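Local coordinates for TouB protein (Pseudomonas stutzeri, PDB 2INC) that forms a small ubiquitin-like component of toluene o-xylene monooxygenase, probably contributing to oxygenation of aromatic substrates as a subunit rather than alone, at residues V13-P18 / Y34-R39; T21-T24 / E30-A33; I48-R53 / F60-I65. All coordinates share one frame; numbering follows the deposited sequence.

Interaction 1: residues V13-P18 / Y34-R39; sequences VIQLVP and YHSINR
Q15 and V17 reach from one strand toward H35 and S36, in the loop that leaves helix 25-33. This is the beta-grasp fold of the ubiquitin superfamily: a mixed sheet partly wrapped around a helix, here with the second strand at the sheet's edge within the chain. Q15 comes first. Its CG sits beside the backbone N and opposite the carbonyl carbon (chi1 -60°), and the chain then runs straight out, which carries the amide to the start of the loop. Q15 CD lies 3.8 Å from H35 O, and the amide plane stands almost perpendicular to the H35 ring, at 82°. The amide is probably turned over in the model, so the roles of its O and N are best left open; in either setting its end lies beside H35 O and the hydroxyl of S36. That hydroxyl has a firm partner, a hydrogen bond to D11. L16 points its side chain away from the loop; its backbone, with that of I14, is hydrogen-bonded by another protein chain of the assembly. V17 turns inward again. Its CG2 branch, opposite the carbonyl carbon, meets the H35 ring obliquely, touching H35 CD2 at 3.9 Å, and the two side chains pass each other running in opposite directions; V17 also packs on K31 and C32 of the helix. Y34 covers one face of the H35 ring, with Y34 CD2 3.6 Å above the plane of H35, over the ring centre. The loop is tied to itself by R39: R39 NE donates to Y34 O at 3.0 Å, nearly in the guanidinium plane and in the carbonyl plane of Y34.

Interaction 2: residues T21-T24 / E30-A33; sequences TEDT and EKCA
D23, in the loop just ahead of helix 25-33, and K31, in the helix's last turn, stand with their CA atoms 9.6 Å apart, so it is side chains alone that meet across this gap. They come from opposite directions. K31 is fully stretched beyond CG, its outer torsions all near 180°, and this extension brings the ammonium group to D23. In the model the salt bridge runs from K31 NZ to D23 OD2, with D23 OD1 3.3 Å from K31 NZ. The modelled separation of D23 OD2 and K31 NZ, 2.3 Å, is too short to be taken literally, so the pairing can be trusted but its exact length is doubtful. K31 CE also lies close to D23 OD2, at 3.4 Å. D23 OD2 receives a second bond from the backbone N of D20, which helps fix the turn of the carboxylate, while the K31 chain rests against D20. Within the beta-grasp fold the pair joins the loop leading into the helix to the helix's far end. With a lysine and a backbone N-H on one oxygen, the buried D23 is probably held in its charged form.

Interaction 3: residues I48-R53 / F60-I65; sequences ILRVRR and FPRGMI
F60 lies along the end of strand 48-53, and its side chain can be traced outward from V51 to R53. F60 CB sits 3.6 Å from V51 O, the oxygen that also accepts a hydrogen bond from F60 N at 2.9 Å. Further along, F60 CD2 meets V51 CG1 at 4.0 Å, in the plane of the ring and at its edge. F60 CE2 then comes to 3.7 Å from R53 N, and at the tip F60 CZ touches R53 CB. The same CZ lies over one face of the R53 guanidinium, toward its rim, with ring and guanidinium planes nearly perpendicular at 86°. In the beta-grasp sheet, 48-53 is bordered on one side by strand 76-82 and on the other by the short strand 59-60, after which P61 to M64 make a type I turn. R50 curls back through bends at chi2 and chi3, putting R50 NH2 2.6 Å from F60 O; the hydrogen bond is bent, and the donor stands above the carbonyl plane. Beside it, R50 NE packs on R62 CG at 3.5 Å. R62 lays one face of its guanidinium over I48 CG2, while its NE pairs with D26.

From the N terminus, the chain passes through strand 2-8 and turns back into strand 14-19, where interaction 1 opens; that contact closes only after the helix, in the loop at 34-39. Interaction 2 falls wholly within this span, closing the short excursion from the loop at 21-24 through most of helix 25-33. Interaction 3 follows in series and joins strand 48-53 to residues 60-65, at the end of strand 59-60 and the turn beyond it, at the sheet's other edge and across the chain's centre from interaction 1. V17 and the helix join interactions 1 and 2, while D23 meets I65 and T24 meets G63, joining 2 and 3.

Interaction 1: residues V13-P18 / Y34-R39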
# COMPACT_ATOMS: atom_id res chain seq x y z
N VAL C 13 33.99 -25.95 22.84
CA VAL C 13 34.39 -24.56 22.98
C VAL C 13 35.62 -24.42 23.86
O VAL C 13 35.77 -25.13 24.84
CB VAL C 13 33.22 -23.73 23.54
CG1 VAL C 13 32.94 -24.02 25.03
CG2 VAL C 13 33.42 -22.25 23.24
N ILE C 14 36.50 -23.49 23.50
CA ILE C 14 37.64 -23.11 24.35
C ILE C 14 37.15 -22.04 25.34
O ILE C 14 36.28 -21.20 25.01
CB ILE C 14 38.84 -22.64 23.49
CG1 ILE C 14 39.11 -23.67 22.35
CG2 ILE C 14 40.04 -22.40 24.36
CD1 ILE C 14 40.42 -23.45 21.54
N GLN C 15 37.61 -22.15 26.58
CA GLN C 15 37.07 -21.30 27.63
C GLN C 15 38.19 -20.69 28.43
O GLN C 15 39.28 -21.29 28.55
CB GLN C 15 36.19 -22.09 28.57
CG GLN C 15 35.02 -22.73 27.91
CD GLN C 15 34.29 -23.60 28.86
OE1 GLN C 15 34.68 -24.77 29.07
NE2 GLN C 15 33.22 -23.05 29.48
N LEU C 16 37.90 -19.51 29.01
CA LEU C 16 38.88 -18.87 29.89
C LEU C 16 38.77 -19.52 31.30
O LEU C 16 37.68 -19.58 31.87
CB LEU C 16 38.63 -17.37 29.96
CG LEU C 16 39.39 -16.57 31.05
CD1 LEU C 16 40.92 -16.50 30.79
CD2 LEU C 16 38.81 -15.18 31.18
N VAL C 17 39.89 -19.96 31.84
CA VAL C 17 39.93 -20.60 33.17
C VAL C 17 41.14 -20.01 33.90
O VAL C 17 42.28 -20.21 33.48
CB VAL C 17 40.08 -22.13 33.05
CG1 VAL C 17 40.19 -22.78 34.42
CG2 VAL C 17 38.89 -22.74 32.33
N PRO C 18 40.88 -19.20 34.94
CA PRO C 18 41.99 -18.73 35.77
C PRO C 18 42.55 -19.89 36.59
O PRO C 18 41.80 -20.72 37.13
CB PRO C 18 41.34 -17.68 36.68
CG PRO C 18 39.90 -17.97 36.69
CD PRO C 18 39.57 -18.70 35.40
N TYR C 34 35.80 -28.35 35.84
CA TYR C 34 34.66 -27.70 36.45
C TYR C 34 33.74 -27.01 35.41
O TYR C 34 32.53 -26.86 35.62
CB TYR C 34 35.19 -26.67 37.46
CG TYR C 34 34.11 -25.89 38.14
CD1 TYR C 34 33.51 -26.36 39.30
CD2 TYR C 34 33.66 -24.68 37.61
CE1 TYR C 34 32.49 -25.64 39.92
CE2 TYR C 34 32.62 -23.96 38.23
CZ TYR C 34 32.06 -24.45 39.39
OH TYR C 34 31.05 -23.76 40.02
N HIS C 35 34.33 -26.57 34.30
CA HIS C 35 33.60 -25.79 33.29
C HIS C 35 33.16 -26.66 32.12
O HIS C 35 32.58 -26.13 31.16
CB HIS C 35 34.45 -24.61 32.81
CG HIS C 35 34.67 -23.57 33.86
ND1 HIS C 35 33.65 -22.75 34.34
CD2 HIS C 35 35.77 -23.24 34.56
CE1 HIS C 35 34.13 -21.97 35.29
NE2 HIS C 35 35.42 -22.25 35.45
N SER C 36 33.39 -27.97 32.19
CA SER C 36 33.09 -28.87 31.07
C SER C 36 32.45 -30.19 31.48
O SER C 36 31.39 -30.55 30.95
CB SER C 36 34.35 -29.16 30.27
OG SER C 36 34.92 -27.93 29.79
N ILE C 37 33.08 -30.91 32.43
CA ILE C 37 32.55 -32.22 32.89
C ILE C 37 31.20 -31.99 33.56
O ILE C 37 31.06 -31.06 34.39
CB ILE C 37 33.54 -32.98 33.84
CG1 ILE C 37 34.89 -33.30 33.15
CG2 ILE C 37 32.86 -34.27 34.49
CD1 ILE C 37 34.84 -34.37 32.06
N ASN C 38 30.20 -32.82 33.21
CA ASN C 38 28.85 -32.64 33.74
C ASN C 38 28.17 -31.33 33.29
O ASN C 38 27.11 -30.96 33.83
CB ASN C 38 28.84 -32.72 35.28
CG ASN C 38 29.03 -34.14 35.77
OD1 ASN C 38 28.41 -35.08 35.23
ND2 ASN C 38 29.92 -34.31 36.76
N ARG C 39 28.77 -30.67 32.30
CA ARG C 39 28.14 -29.52 31.67
C ARG C 39 27.43 -29.78 30.33
O ARG C 39 26.26 -29.48 30.28
CB ARG C 39 29.01 -28.24 31.78
CG ARG C 39 28.93 -27.59 33.20
CD ARG C 39 29.76 -26.28 33.29
NE ARG C 39 29.88 -25.81 34.67
CZ ARG C 39 29.04 -24.95 35.24
NH1 ARG C 39 28.01 -24.47 34.57
NH2 ARG C 39 29.21 -24.58 36.50

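Interaction 2: residues T21-T24 / E30-A33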
# COMPACT_ATOMS: atom_id res chain seq x y z
N THR C 21 49.59 -19.86 39.67
CA THR C 21 50.98 -20.21 39.28
C THR C 21 51.56 -21.39 40.11
O THR C 21 52.46 -22.10 39.67
CB THR C 21 51.91 -18.96 39.36
OG1 THR C 21 51.77 -18.32 40.63
CG2 THR C 21 51.55 -17.94 38.28
N GLU C 22 50.97 -21.61 41.28
CA GLU C 22 51.33 -22.74 42.14
C GLU C 22 50.58 -24.07 41.86
O GLU C 22 50.92 -25.11 42.43
CB GLU C 22 51.15 -22.31 43.61
CG GLU C 22 51.97 -21.07 43.98
CD GLU C 22 53.43 -21.19 43.54
OE1 GLU C 22 53.95 -20.26 42.84
OE2 GLU C 22 54.06 -22.23 43.86
N ASP C 23 49.56 -24.04 41.01
CA ASP C 23 48.84 -25.26 40.70
C ASP C 23 49.74 -26.24 40.00
O ASP C 23 50.61 -25.88 39.21
CB ASP C 23 47.61 -24.98 39.81
CG ASP C 23 46.52 -24.24 40.55
OD1 ASP C 23 46.54 -24.26 41.80
OD2 ASP C 23 45.64 -23.61 39.89
N THR C 24 49.54 -27.50 40.35
CA THR C 24 50.04 -28.63 39.59
C THR C 24 49.17 -28.82 38.32
O THR C 24 48.01 -28.40 38.30
CB THR C 24 49.84 -29.86 40.47
OG1 THR C 24 50.72 -29.75 41.61
CG2 THR C 24 50.19 -31.06 39.75
N GLU C 30 41.59 -30.07 37.09
CA GLU C 30 40.44 -29.95 37.99
C GLU C 30 39.66 -28.66 37.74
O GLU C 30 38.44 -28.69 37.55
CB GLU C 30 40.92 -30.01 39.46
CG GLU C 30 39.90 -29.61 40.51
CD GLU C 30 38.81 -30.68 40.73
OE1 GLU C 30 38.83 -31.72 40.00
OE2 GLU C 30 37.94 -30.48 41.64
N LYS C 31 40.37 -27.54 37.77
CA LYS C 31 39.80 -26.24 37.54
C LYS C 31 39.12 -26.14 36.18
O LYS C 31 38.03 -25.64 36.08
CB LYS C 31 40.86 -25.15 37.71
CG LYS C 31 41.00 -24.71 39.17
CD LYS C 31 42.29 -23.96 39.38
CE LYS C 31 42.36 -23.34 40.75
NZ LYS C 31 43.73 -22.76 40.95
N CYS C 32 39.77 -26.66 35.15
CA CYS C 32 39.16 -26.77 33.83
C CYS C 32 37.92 -27.67 33.81
O CYS C 32 36.85 -27.25 33.31
CB CYS C 32 40.20 -27.29 32.84
SG CYS C 32 41.55 -26.09 32.63
N ALA C 33 38.04 -28.89 34.36
CA ALA C 33 36.96 -29.87 34.37
C ALA C 33 35.68 -29.25 34.87
O ALA C 33 34.61 -29.58 34.37
CB ALA C 33 37.34 -31.08 35.28

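Interaction 3: residues I48-R53 / F60-I65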
# COMPACT_ATOMS: atom_id res chain seq x y z
N ILE C 48 42.46 -40.60 33.45
CA ILE C 48 43.13 -39.52 34.17
C ILE C 48 43.22 -38.30 33.24
O ILE C 48 43.52 -38.47 32.05
CB ILE C 48 44.49 -40.00 34.72
CG1 ILE C 48 44.24 -40.60 36.12
CG2 ILE C 48 45.55 -38.89 34.73
CD1 ILE C 48 45.34 -41.48 36.65
N LEU C 49 42.89 -37.11 33.76
CA LEU C 49 42.95 -35.87 32.97
C LEU C 49 44.37 -35.37 32.88
O LEU C 49 45.02 -35.12 33.91
CB LEU C 49 42.10 -34.76 33.59
CG LEU C 49 40.63 -35.07 33.80
CD1 LEU C 49 39.89 -33.85 34.32
CD2 LEU C 49 40.05 -35.54 32.49
N ARG C 50 44.87 -35.23 31.66
CA ARG C 50 46.22 -34.67 31.45
C ARG C 50 46.17 -33.25 30.84
O ARG C 50 45.14 -32.86 30.27
CB ARG C 50 47.04 -35.64 30.59
CG ARG C 50 47.24 -37.00 31.31
CD ARG C 50 47.93 -36.82 32.67
NE ARG C 50 49.24 -36.17 32.54
CZ ARG C 50 50.32 -36.73 31.98
NH1 ARG C 50 50.25 -37.95 31.48
NH2 ARG C 50 51.46 -36.05 31.91
N VAL C 51 47.27 -32.49 30.97
CA VAL C 51 47.38 -31.15 30.36
C VAL C 51 48.46 -31.12 29.25
O VAL C 51 49.61 -31.45 29.52
CB VAL C 51 47.71 -30.07 31.44
CG1 VAL C 51 47.71 -28.66 30.85
CG2 VAL C 51 46.71 -30.13 32.59
N ARG C 52 48.09 -30.76 28.01
CA ARG C 52 49.13 -30.47 27.00
C ARG C 52 48.97 -29.10 26.36
O ARG C 52 47.85 -28.59 26.21
CB ARG C 52 49.26 -31.54 25.92
CG ARG C 52 48.00 -31.87 25.26
CD ARG C 52 48.19 -32.54 23.90
NE ARG C 52 46.85 -32.63 23.34
CZ ARG C 52 46.45 -33.52 22.43
NH1 ARG C 52 47.30 -34.42 21.95
NH2 ARG C 52 45.18 -33.51 22.02
N ARG C 53 50.11 -28.51 26.02
CA ARG C 53 50.15 -27.22 25.38
C ARG C 53 49.52 -27.38 23.99
O ARG C 53 49.97 -28.21 23.20
CB ARG C 53 51.60 -26.75 25.29
CG ARG C 53 51.78 -25.34 24.76
CD ARG C 53 53.24 -25.08 24.41
NE ARG C 53 53.93 -24.64 25.60
CZ ARG C 53 55.12 -25.06 26.01
NH1 ARG C 53 55.82 -25.95 25.30
NH2 ARG C 53 55.62 -24.57 27.14
N PHE C 60 52.45 -32.13 29.65
CA PHE C 60 53.05 -31.76 30.93
C PHE C 60 52.82 -32.89 31.95
O PHE C 60 51.72 -33.48 31.98
CB PHE C 60 52.46 -30.45 31.45
CG PHE C 60 52.67 -29.30 30.54
CD1 PHE C 60 53.96 -28.92 30.17
CD2 PHE C 60 51.59 -28.58 30.05
CE1 PHE C 60 54.19 -27.85 29.31
CE2 PHE C 60 51.81 -27.50 29.20
CZ PHE C 60 53.12 -27.14 28.84
N PRO C 61 53.84 -33.21 32.78
CA PRO C 61 53.59 -34.27 33.77
C PRO C 61 52.60 -33.81 34.83
O PRO C 61 52.48 -32.59 35.07
CB PRO C 61 54.98 -34.55 34.37
CG PRO C 61 55.95 -33.92 33.43
CD PRO C 61 55.23 -32.72 32.84
N ARG C 62 51.91 -34.76 35.47
CA ARG C 62 50.81 -34.45 36.40
C ARG C 62 51.21 -33.48 37.49
O ARG C 62 50.43 -32.64 37.88
CB ARG C 62 50.18 -35.73 37.02
CG ARG C 62 49.56 -36.65 35.98
CD ARG C 62 48.99 -37.91 36.58
NE ARG C 62 47.94 -37.58 37.53
CZ ARG C 62 47.21 -38.48 38.19
NH1 ARG C 62 47.42 -39.76 37.99
NH2 ARG C 62 46.25 -38.09 39.04
N GLY C 63 52.46 -33.59 37.97
CA GLY C 63 52.91 -32.88 39.18
C GLY C 63 53.59 -31.54 38.93
O GLY C 63 53.74 -30.72 39.85
N MET C 64 53.96 -31.33 37.67
CA MET C 64 54.56 -30.09 37.20
C MET C 64 53.68 -28.90 37.55
O MET C 64 52.44 -28.98 37.42
CB MET C 64 54.77 -30.24 35.69
CG MET C 64 54.37 -29.06 34.88
SD MET C 64 55.71 -28.37 33.94
CE MET C 64 56.09 -29.58 32.68
N ILE C 65 54.27 -27.81 38.03
CA ILE C 65 53.45 -26.66 38.44
C ILE C 65 53.46 -25.54 37.37
O ILE C 65 54.41 -25.45 36.56
CB ILE C 65 53.75 -26.10 39.89
CG1 ILE C 65 54.96 -25.17 39.93
CG2 ILE C 65 53.91 -27.25 40.91
CD1 ILE C 65 54.88 -24.09 40.99